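Local coordinates for protein glycosyl hydrolase family 88 (Pedobacter heparinus, PDB 3WIW) that acts as an unsaturated glucuronyl hydrolase with specificity for heparin, built on an alpha6/alpha6 barrel, at residues Thr38-Ile41 against Gln42-Ala46; Ala202-Thr205 against Met206-Phe210; His209-Lys212 against Asp213-Tyr217; Ser341-Tyr345 against Leu346-Gly350. All coordinates share one frame; numbering follows the deposited sequence. Where two conformers were deposited one is given.

Contact 1 of 4, residues Thr38-Ile41 against Gln42-Ala46; sequences TAVI and QLTRA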
loop_
_atom_site.group_PDB
_atom_site.type_symbol
_atom_site.label_atom_id
_atom_site.label_comp_id
_atom_site.label_asym_id
_atom_site.label_seq_id
_atom_site.Cartn_x
_atom_site.Cartn_y
_atom_site.Cartn_z
ATOM N N THR A 38 4.457 -0.489 -21.330
ATOM C CA THR A 38 4.171 0.910 -21.043
ATOM C C THR A 38 4.745 1.335 -19.699
ATOM O O THR A 38 5.354 2.401 -19.598
ATOM C CB THR A 38 2.678 1.189 -21.118
ATOM O OG1 THR A 38 2.267 1.057 -22.484
ATOM C CG2 THR A 38 2.376 2.601 -20.612
ATOM N N ALA A 39 4.573 0.499 -18.676
ATOM C CA ALA A 39 5.088 0.819 -17.355
ATOM C C ALA A 39 6.603 1.020 -17.375
ATOM O O ALA A 39 7.122 1.951 -16.752
ATOM C CB ALA A 39 4.697 -0.262 -16.364
ATOM N N VAL A 40 7.304 0.162 -18.103
ATOM C CA VAL A 40 8.755 0.271 -18.203
ATOM C C VAL A 40 9.150 1.598 -18.855
ATOM O O VAL A 40 10.065 2.276 -18.385
ATOM C CB VAL A 40 9.329 -0.931 -18.964
ATOM C CG1 VAL A 40 10.809 -0.741 -19.235
ATOM C CG2 VAL A 40 9.117 -2.196 -18.137
ATOM N N ILE A 41 8.450 1.991 -19.918
ATOM C CA ILE A 41 8.734 3.276 -20.557
ATOM C C ILE A 41 8.490 4.441 -19.597
ATOM O O ILE A 41 9.328 5.355 -19.477
ATOM C CB ILE A 41 7.904 3.468 -21.843
ATOM C CG1 ILE A 41 8.392 2.508 -22.923
ATOM C CG2 ILE A 41 8.028 4.889 -22.359
ATOM C CD1 ILE A 41 7.409 2.339 -24.062
ATOM N N GLN A 42 7.358 4.408 -18.904
ATOM C CA GLN A 42 7.013 5.475 -17.970
ATOM C C GLN A 42 8.088 5.618 -16.894
ATOM O O GLN A 42 8.564 6.731 -16.626
ATOM C CB GLN A 42 5.642 5.209 -17.342
ATOM C CG GLN A 42 4.457 5.330 -18.325
ATOM C CD GLN A 42 4.276 6.744 -18.878
ATOM O OE1 GLN A 42 5.046 7.193 -19.722
ATOM N NE2 GLN A 42 3.259 7.459 -18.381
ATOM N N LEU A 43 8.484 4.492 -16.293
ATOM C CA LEU A 43 9.481 4.496 -15.238
ATOM C C LEU A 43 10.826 4.970 -15.761
ATOM O O LEU A 43 11.545 5.686 -15.065
ATOM C CB LEU A 43 9.625 3.098 -14.638
ATOM C CG LEU A 43 8.439 2.649 -13.791
ATOM C CD1 LEU A 43 8.624 1.187 -13.375
ATOM C CD2 LEU A 43 8.218 3.564 -12.566
ATOM N N THR A 44 11.178 4.567 -16.979
ATOM C CA THR A 44 12.435 4.996 -17.578
ATOM C C THR A 44 12.468 6.520 -17.703
ATOM O O THR A 44 13.445 7.169 -17.306
ATOM C CB THR A 44 12.640 4.348 -18.954
ATOM O OG1 THR A 44 12.666 2.927 -18.797
ATOM C CG2 THR A 44 13.931 4.823 -19.626
ATOM N N ARG A 45 11.386 7.093 -18.217
ATOM C CA ARG A 45 11.307 8.535 -18.375
ATOM C C ARG A 45 11.239 9.240 -17.014
ATOM O O ARG A 45 11.862 10.288 -16.827
ATOM C CB ARG A 45 10.072 8.908 -19.200
ATOM C CG ARG A 45 10.039 8.367 -20.628
ATOM C CD ARG A 45 11.082 8.991 -21.519
ATOM N NE ARG A 45 11.060 10.458 -21.597
ATOM C CZ ARG A 45 10.267 11.197 -22.377
ATOM N NH1 ARG A 45 9.339 10.652 -23.160
ATOM N NH2 ARG A 45 10.393 12.519 -22.363
ATOM N N ALA A 46 10.461 8.697 -16.075
ATOM C CA ALA A 46 10.375 9.291 -14.740
ATOM C C ALA A 46 11.752 9.376 -14.075
ATOM O O ALA A 46 12.130 10.415 -13.518
ATOM C CB ALA A 46 9.420 8.501 -13.872
#
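Val40 O is gripped twice by Thr44, which defines the polar core of this local contact within one helix. Thr44 OG1 donates to Val40 O over 2.7 Å and Thr44 N to the same oxygen over 2.9 Å, the two donors arriving from opposite faces of the carbonyl plane. The hydroxyl can do this because chi1 of -60° sets it beside its own backbone N, where it turns back over the preceding turn. With a valine here the hydroxyl is gone, and Val40 O would probably lose the second of these two donors. The remaining backbone bonds keep the regular i to i+4 spacing, for instance Leu43 N to Ala39 O at 2.9 Å.

Nonpolar contact is sparser. Thr38 CG2 and Gln42 CG lie side by side at 4.1 Å, their side chains pointing the same way. Gln42 then bends at chi2 (-64°), and its amide serves another part of the chain: OE1 accepts from Gly350 N, while NE2 donates to the carbonyls of Glu351 and Phe355. Elsewhere Leu43 packs on Leu82 of helix 77-89, Leu94 of helix 92-103 and Leu382 of helix 375-392, which places helix 30-49 among these three neighbours.

Contact 2 of 4, residues Ala202-Thr205 against Met206-Phe210; sequences AVTT and MKNHF
Thr205 sends CG2 to the His209 ring because chi1 of -65° puts that methyl anti to the backbone N, while His209 takes an unusual chi1 of -101°, off the staggered positions, to receive it. The two side chains thus meet near the C-terminal end of helix 192-208, one of the helices of the alpha6/alpha6 barrel. The methyl stands 3.6 Å from His209 ND1. On the polar side, a water closes the pair: it donates to Thr205 OG1 and lies in the plane of the imidazole, 2.8 Å from His209 ND1. Thr205 OG1 also bonds to His201 O, and His209 NE2 to His218 O, so both ends of the imidazole are held and its rotation is fixed. The His209 side chain lies about 7 Å from that of Asp174, the predicted proton donor, so this helix end borders the probable active site.

One residue earlier the same spacing recurs. Asn208 N donates to Thr204 O at 3.0 Å, and Thr204 CG2 sits 3.6 Å from Asn208 ND2, whose hydrogen bond goes to Tyr222 OH. Thr204 OG1 has two carbonyl acceptors within hydrogen-bonding distance, Gly157 O and Thr200 O, for its one proton. Thr205 O, already accepting from His209 N at 2.9 Å, is also met by the edge of the Phe210 ring, with CD1 3.4 Å away and the oxygen near the ring plane.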
loop_
_atom_site.group_PDB
_atom_site.type_symbol
_atom_site.label_atom_id
_atom_site.label_comp_id
_atom_site.label_asym_id
_atom_site.label_seq_id
_atom_site.Cartn_x
_atom_site.Cartn_y
_atom_site.Cartn_z
ATOM N N ALA A 202 -1.668 -6.292 14.896
ATOM C CA ALA A 202 -2.668 -6.869 14.003
ATOM C C ALA A 202 -3.841 -7.456 14.796
ATOM O O ALA A 202 -5.003 -7.325 14.368
ATOM C CB ALA A 202 -2.034 -7.930 13.097
ATOM N N VAL A 203 -3.564 -8.121 15.907
ATOM C CA VAL A 203 -4.634 -8.680 16.738
ATOM C C VAL A 203 -5.496 -7.579 17.369
ATOM O O VAL A 203 -6.734 -7.619 17.292
ATOM C CB VAL A 203 -4.067 -9.644 17.810
ATOM C CG1 VAL A 203 -5.170 -10.087 18.755
ATOM C CG2 VAL A 203 -3.428 -10.864 17.135
ATOM N N THR A 204 -4.854 -6.568 17.953
ATOM C CA THR A 204 -5.577 -5.455 18.561
ATOM C C THR A 204 -6.470 -4.754 17.506
ATOM O O THR A 204 -7.635 -4.441 17.757
ATOM C CB THR A 204 -4.558 -4.460 19.120
ATOM O OG1 THR A 204 -3.727 -5.136 20.078
ATOM C CG2 THR A 204 -5.238 -3.251 19.769
ATOM N N THR A 205 -5.926 -4.522 16.319
ATOM C CA THR A 205 -6.631 -3.845 15.250
ATOM C C THR A 205 -7.783 -4.702 14.756
ATOM O O THR A 205 -8.844 -4.182 14.383
ATOM C CB THR A 205 -5.633 -3.508 14.134
ATOM O OG1 THR A 205 -4.681 -2.564 14.658
ATOM C CG2 THR A 205 -6.348 -2.897 12.932
ATOM N N MET A 206 -7.592 -6.014 14.783
ATOM C CA MET A 206 -8.607 -6.923 14.295
ATOM C C MET A 206 -9.868 -6.812 15.153
ATOM O O MET A 206 -10.998 -6.868 14.641
ATOM C CB MET A 206 -8.033 -8.341 14.276
ATOM C CG MET A 206 -8.854 -9.344 13.525
ATOM S SD MET A 206 -8.037 -10.912 13.201
ATOM C CE MET A 206 -9.428 -11.950 13.512
ATOM N N LYS A 207 -9.667 -6.642 16.458
ATOM C CA LYS A 207 -10.763 -6.415 17.381
ATOM C C LYS A 207 -11.389 -5.011 17.211
ATOM O O LYS A 207 -12.592 -4.871 16.985
ATOM C CB LYS A 207 -10.281 -6.601 18.813
ATOM C CG LYS A 207 -11.358 -6.362 19.834
ATOM C CD LYS A 207 -10.823 -6.519 21.246
ATOM C CE LYS A 207 -11.927 -6.276 22.262
ATOM N NZ LYS A 207 -11.408 -6.271 23.654
ATOM N N ASN A 208 -10.572 -3.970 17.274
ATOM C CA ASN A 208 -11.105 -2.631 17.494
ATOM C C ASN A 208 -11.413 -1.825 16.240
ATOM O O ASN A 208 -12.277 -0.950 16.269
ATOM C CB ASN A 208 -10.171 -1.845 18.418
ATOM C CG ASN A 208 -10.018 -2.505 19.759
ATOM O OD1 ASN A 208 -11.018 -2.893 20.382
ATOM N ND2 ASN A 208 -8.778 -2.652 20.213
ATOM N N HIS A 209 -10.710 -2.089 15.143
ATOM C CA HIS A 209 -10.922 -1.291 13.938
ATOM C C HIS A 209 -12.100 -1.760 13.074
ATOM O O HIS A 209 -12.426 -1.106 12.098
ATOM C CB HIS A 209 -9.662 -1.256 13.060
ATOM C CG HIS A 209 -8.869 0.004 13.187
ATOM N ND1 HIS A 209 -7.847 0.152 14.101
ATOM C CD2 HIS A 209 -8.912 1.151 12.467
ATOM C CE1 HIS A 209 -7.323 1.359 13.960
ATOM N NE2 HIS A 209 -7.947 1.983 12.978
ATOM N N PHE A 210 -12.722 -2.881 13.417
ATOM C CA PHE A 210 -13.740 -3.490 12.557
ATOM C C PHE A 210 -15.117 -3.473 13.146
ATOM O O PHE A 210 -15.297 -3.770 14.324
ATOM C CB PHE A 210 -13.334 -4.910 12.129
ATOM C CG PHE A 210 -12.145 -4.903 11.228
ATOM C CD1 PHE A 210 -10.836 -4.817 11.755
ATOM C CD2 PHE A 210 -12.320 -4.877 9.850
ATOM C CE1 PHE A 210 -9.736 -4.737 10.909
ATOM C CE2 PHE A 210 -11.227 -4.798 9.013
ATOM C CZ PHE A 210 -9.943 -4.723 9.524
HETATM O O HOH W 1 -6.217 -0.590 16.283
#

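Contact 3 of 4, residues His209-Lys212 against Asp213-Tyr217; sequences HFRK and DYSSY
Arg211 reaches across the contact to Ser215 and Tyr217 at once, and here the packing is dense. Its chain runs extended from CG to NE, which carries the guanidinium over one face of the Tyr217 ring. CZ of Arg211 stands 4.1 Å from the Tyr217 ring centroid and 16° off the ring normal, a cation-pi contact, although the two planes are inclined by 53° and are not stacked flat. In the guanidinium plane, Arg211 NH2 donates to Ser215 OG at 2.9 Å; its bond to Ser216 O is weak. Ser215 OG passes the link on, donating to the syn lone pair of Asp213 OD1 at 2.6 Å, while Ser215 N meets the same OD1 from above the carboxylate plane. Arg211 NH1 donates to the carbonyls of Asn240 and Ser242. A leucine in place of Arg211 lacks the guanidinium, which would probably leave Ser215 OG and both of those carbonyls without this donor and the Tyr217 face without its cation.

Beside the single backbone bridge of Phe210 with Ser216, Ser216 CB makes a CH-pi contact over the Phe210 ring face, 4.2 Å from its centroid. The looser side is the outer one: Lys212 is exposed at the turn, and at the rim of the Arg211-Tyr217 pair a water bridges Arg211 NE and Tyr217 OH.

Arg211 N donates to Ser215 O at 2.8 Å and Tyr214 N to Arg211 O at 3.0 Å, with Tyr214 at a positive phi of 73°. That pattern is the signature of a hairpin closed by a type I turn and a G1 beta bulge, here with an Asx turn at Asp213.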
loop_
_atom_site.group_PDB
_atom_site.type_symbol
_atom_site.label_atom_id
_atom_site.label_comp_id
_atom_site.label_asym_id
_atom_site.label_seq_id
_atom_site.Cartn_x
_atom_site.Cartn_y
_atom_site.Cartn_z
ATOM N N HIS A 209 -10.710 -2.089 15.143
ATOM C CA HIS A 209 -10.922 -1.291 13.938
ATOM C C HIS A 209 -12.100 -1.760 13.074
ATOM O O HIS A 209 -12.426 -1.106 12.098
ATOM C CB HIS A 209 -9.662 -1.256 13.060
ATOM C CG HIS A 209 -8.869 0.004 13.187
ATOM N ND1 HIS A 209 -7.847 0.152 14.101
ATOM C CD2 HIS A 209 -8.912 1.151 12.467
ATOM C CE1 HIS A 209 -7.323 1.359 13.960
ATOM N NE2 HIS A 209 -7.947 1.983 12.978
ATOM N N PHE A 210 -12.722 -2.881 13.417
ATOM C CA PHE A 210 -13.740 -3.490 12.557
ATOM C C PHE A 210 -15.117 -3.473 13.146
ATOM O O PHE A 210 -15.297 -3.770 14.324
ATOM C CB PHE A 210 -13.334 -4.910 12.129
ATOM C CG PHE A 210 -12.145 -4.903 11.228
ATOM C CD1 PHE A 210 -10.836 -4.817 11.755
ATOM C CD2 PHE A 210 -12.320 -4.877 9.850
ATOM C CE1 PHE A 210 -9.736 -4.737 10.909
ATOM C CE2 PHE A 210 -11.227 -4.798 9.013
ATOM C CZ PHE A 210 -9.943 -4.723 9.524
ATOM N N ARG A 211 -16.075 -3.086 12.308
ATOM C CA ARG A 211 -17.493 -3.121 12.651
ATOM C C ARG A 211 -18.024 -4.536 12.456
ATOM O O ARG A 211 -17.333 -5.394 11.909
ATOM C CB ARG A 211 -18.267 -2.143 11.764
ATOM C CG ARG A 211 -17.713 -0.735 11.840
ATOM C CD ARG A 211 -18.627 0.280 11.142
ATOM N NE ARG A 211 -17.995 1.605 11.041
ATOM C CZ ARG A 211 -17.193 1.989 10.043
ATOM N NH1 ARG A 211 -16.664 3.195 10.056
ATOM N NH2 ARG A 211 -16.947 1.180 9.028
ATOM N N LYS A 212 -19.260 -4.801 12.885
ATOM C CA LYS A 212 -19.805 -6.154 12.778
ATOM C C LYS A 212 -19.904 -6.654 11.335
ATOM O O LYS A 212 -19.817 -7.860 11.084
ATOM C CB LYS A 212 -21.158 -6.267 13.493
ATOM C CG LYS A 212 -21.061 -6.109 15.005
ATOM C CD LYS A 212 -22.270 -6.680 15.740
ATOM C CE LYS A 212 -23.555 -5.947 15.418
ATOM N NZ LYS A 212 -23.413 -4.471 15.590
ATOM N N ASP A 213 -20.061 -5.741 10.381
ATOM C CA ASP A 213 -20.132 -6.156 8.979
ATOM C C ASP A 213 -18.765 -6.324 8.299
ATOM O O ASP A 213 -18.702 -6.567 7.084
ATOM C CB ASP A 213 -21.025 -5.210 8.166
ATOM C CG ASP A 213 -20.458 -3.796 8.038
ATOM O OD1 ASP A 213 -19.394 -3.497 8.629
ATOM O OD2 ASP A 213 -21.095 -2.972 7.323
ATOM N N TYR A 214 -17.697 -6.215 9.090
ATOM C CA TYR A 214 -16.303 -6.309 8.623
ATOM C C TYR A 214 -15.815 -5.098 7.842
ATOM O O TYR A 214 -14.689 -5.101 7.340
ATOM C CB TYR A 214 -16.008 -7.603 7.856
ATOM C CG TYR A 214 -16.213 -8.843 8.679
ATOM C CD1 TYR A 214 -15.246 -9.270 9.581
ATOM C CD2 TYR A 214 -17.378 -9.594 8.545
ATOM C CE1 TYR A 214 -15.437 -10.429 10.347
ATOM C CE2 TYR A 214 -17.589 -10.730 9.304
ATOM C CZ TYR A 214 -16.615 -11.158 10.200
ATOM O OH TYR A 214 -16.841 -12.311 10.932
ATOM N N SER A 215 -16.620 -4.042 7.759
ATOM C CA SER A 215 -16.072 -2.742 7.368
ATOM C C SER A 215 -15.134 -2.231 8.460
ATOM O O SER A 215 -15.244 -2.612 9.631
ATOM C CB SER A 215 -17.185 -1.722 7.114
ATOM O OG SER A 215 -17.918 -1.408 8.286
ATOM N N SER A 216 -14.218 -1.358 8.074
ATOM C CA SER A 216 -13.305 -0.797 9.051
ATOM C C SER A 216 -13.526 0.705 9.258
ATOM O O SER A 216 -13.883 1.429 8.311
ATOM C CB SER A 216 -11.833 -1.063 8.664
ATOM O OG SER A 216 -11.556 -0.638 7.331
ATOM N N TYR A 217 -13.263 1.157 10.494
ATOM C CA TYR A 217 -13.038 2.566 10.811
ATOM C C TYR A 217 -11.699 3.020 10.246
ATOM O O TYR A 217 -10.816 2.198 9.929
ATOM C CB TYR A 217 -12.952 2.754 12.338
ATOM C CG TYR A 217 -14.257 2.515 13.061
ATOM C CD1 TYR A 217 -15.234 3.509 13.104
ATOM C CD2 TYR A 217 -14.527 1.303 13.693
ATOM C CE1 TYR A 217 -16.425 3.308 13.745
ATOM C CE2 TYR A 217 -15.717 1.085 14.345
ATOM C CZ TYR A 217 -16.666 2.093 14.368
ATOM O OH TYR A 217 -17.855 1.916 15.002
HETATM O O HOH W 2 -19.569 3.096 13.074
#

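Contact 4 of 4, residues Ser341-Tyr345 against Leu346-Gly350; sequences SSDEY and LAKPG
Asp343 and Lys348 lean across each other at the mouth of a short helical turn, in the loop that follows helix 327-340. The turn is set by Ser342 O, which accepts from both Tyr345 N and Leu346 N, the latter at 2.8 Å. This i to i+4 closure brings the chain round so that the segment 346-350 leaves beside the turn, and the charged side chains then meet beside it.

Their approach is oblique. Asp343 CB points away from the segment 346-350, but with CG anti to the backbone N (chi1 173°) the carboxylate comes back within reach of Lys348, and Lys348 stays extended until a bend at chi4 (67°) swings the ammonium in. Lys348 NZ makes a salt bridge with Asp343 OD2 at 2.9 Å, reaching it on the syn side but 27° out of the carboxylate plane. Both residues are exposed, so solvent probably weakens the charge attraction.

Leu346 points elsewhere. Its CG is also anti to the backbone N, and CD2 lies 3.6 Å from Ser341 O, while CB is 3.4 Å from Ser342 O; the side chain further packs on Ser35 of helix 30-49 and on Ile356. The Tyr345 ring is directed away from the segment 346-350 and makes an edge-to-face contact with His359.

Between turn and lysine sits a water that accepts from Lys348 NZ at 2.8 Å and lies 2.8 Å from Asp343 O and likewise 2.8 Å from Leu346 O.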
loop_
_atom_site.group_PDB
_atom_site.type_symbol
_atom_site.label_atom_id
_atom_site.label_comp_id
_atom_site.label_asym_id
_atom_site.label_seq_id
_atom_site.Cartn_x
_atom_site.Cartn_y
_atom_site.Cartn_z
ATOM N N SER A 341 -5.666 -1.618 -16.507
ATOM C CA SER A 341 -4.764 -1.673 -17.653
ATOM C C SER A 341 -5.389 -1.139 -18.941
ATOM O O SER A 341 -4.719 -1.086 -19.977
ATOM C CB SER A 341 -4.279 -3.107 -17.885
ATOM O OG SER A 341 -3.649 -3.622 -16.728
ATOM N N SER A 342 -6.667 -0.765 -18.879
ATOM C CA SER A 342 -7.379 -0.226 -20.032
ATOM C C SER A 342 -7.022 1.250 -20.245
ATOM O O SER A 342 -6.446 1.897 -19.383
ATOM C CB SER A 342 -8.892 -0.396 -19.839
ATOM O OG SER A 342 -9.414 0.521 -18.906
ATOM N N ASP A 343 -7.407 1.791 -21.394
ATOM C CA ASP A 343 -7.141 3.185 -21.726
ATOM C C ASP A 343 -7.638 4.155 -20.671
ATOM O O ASP A 343 -7.024 5.184 -20.446
ATOM C CB ASP A 343 -7.836 3.512 -23.068
ATOM C CG ASP A 343 -7.777 5.003 -23.436
ATOM O OD1 ASP A 343 -8.682 5.795 -23.051
ATOM O OD2 ASP A 343 -6.799 5.395 -24.107
ATOM N N GLU A 344 -8.749 3.814 -20.026
ATOM C CA GLU A 344 -9.368 4.677 -19.036
ATOM C C GLU A 344 -8.446 4.920 -17.844
ATOM O O GLU A 344 -8.435 6.024 -17.296
ATOM C CB GLU A 344 -10.647 4.018 -18.539
ATOM C CG GLU A 344 -11.431 4.852 -17.544
ATOM C CD GLU A 344 -12.702 4.147 -17.069
ATOM O OE1 GLU A 344 -12.940 2.976 -17.453
ATOM O OE2 GLU A 344 -13.469 4.757 -16.296
ATOM N N TYR A 345 -7.666 3.903 -17.447
ATOM C CA TYR A 345 -6.815 3.976 -16.251
ATOM C C TYR A 345 -5.308 3.999 -16.485
ATOM O O TYR A 345 -4.561 4.523 -15.662
ATOM C CB TYR A 345 -7.177 2.865 -15.254
ATOM C CG TYR A 345 -8.473 3.149 -14.549
ATOM C CD1 TYR A 345 -8.502 3.914 -13.390
ATOM C CD2 TYR A 345 -9.673 2.696 -15.060
ATOM C CE1 TYR A 345 -9.687 4.200 -12.737
ATOM C CE2 TYR A 345 -10.882 2.974 -14.412
ATOM C CZ TYR A 345 -10.879 3.747 -13.266
ATOM O OH TYR A 345 -12.045 4.055 -12.607
ATOM N N LEU A 346 -4.864 3.427 -17.596
ATOM C CA LEU A 346 -3.434 3.286 -17.840
ATOM C C LEU A 346 -2.950 4.407 -18.748
ATOM O O LEU A 346 -3.411 4.540 -19.893
ATOM C CB LEU A 346 -3.136 1.926 -18.481
ATOM C CG LEU A 346 -1.673 1.636 -18.793
ATOM C CD1 LEU A 346 -0.926 1.361 -17.492
ATOM C CD2 LEU A 346 -1.532 0.470 -19.711
ATOM N N ALA A 347 -2.033 5.227 -18.249
ATOM C CA ALA A 347 -1.478 6.323 -19.052
ATOM C C ALA A 347 -0.825 5.839 -20.341
ATOM O O ALA A 347 -0.209 4.768 -20.381
ATOM C CB ALA A 347 -0.443 7.058 -18.229
ATOM N N LYS A 348 -0.917 6.646 -21.392
ATOM C CA LYS A 348 -0.159 6.358 -22.604
ATOM C C LYS A 348 1.300 6.707 -22.382
ATOM O O LYS A 348 1.605 7.620 -21.611
ATOM C CB LYS A 348 -0.703 7.186 -23.756
ATOM C CG LYS A 348 -2.095 6.783 -24.089
ATOM C CD LYS A 348 -2.750 7.717 -25.110
ATOM C CE LYS A 348 -4.227 7.393 -25.278
ATOM N NZ LYS A 348 -5.057 7.673 -24.057
ATOM N N PRO A 349 2.211 6.006 -23.071
ATOM C CA PRO A 349 3.641 6.293 -22.913
ATOM C C PRO A 349 3.935 7.762 -23.123
ATOM O O PRO A 349 3.492 8.361 -24.102
ATOM C CB PRO A 349 4.285 5.480 -24.032
ATOM C CG PRO A 349 3.355 4.344 -24.248
ATOM C CD PRO A 349 1.970 4.871 -23.977
ATOM N N GLY A 350 4.668 8.342 -22.185
ATOM C CA GLY A 350 5.071 9.724 -22.284
ATOM C C GLY A 350 4.110 10.729 -21.690
ATOM O O GLY A 350 4.466 11.906 -21.531
HETATM O O HOH W 3 -4.713 6.364 -21.588
#

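Each contact joins directly consecutive segments, so none encloses a long loop and none nests in or crosses another. From the N terminus, contact 1 lies within helix 30-49. Contact 2 follows near the end of helix 192-208 and runs straight into contact 3, sharing His209 and Phe210; contact 3 reverses the chain in the loop that leads to strand 219-222. Contact 4 comes last, after helix 327-340. Contacts 1 and 2 lie on opposite sides of the chain's centre, their centres about 39 Å apart. Contact 4 returns to the first: their centres are about 12 Å apart, and Thr38 CG2 packs 3.4 Å from Ala347 O, joining the late loop to the first helix.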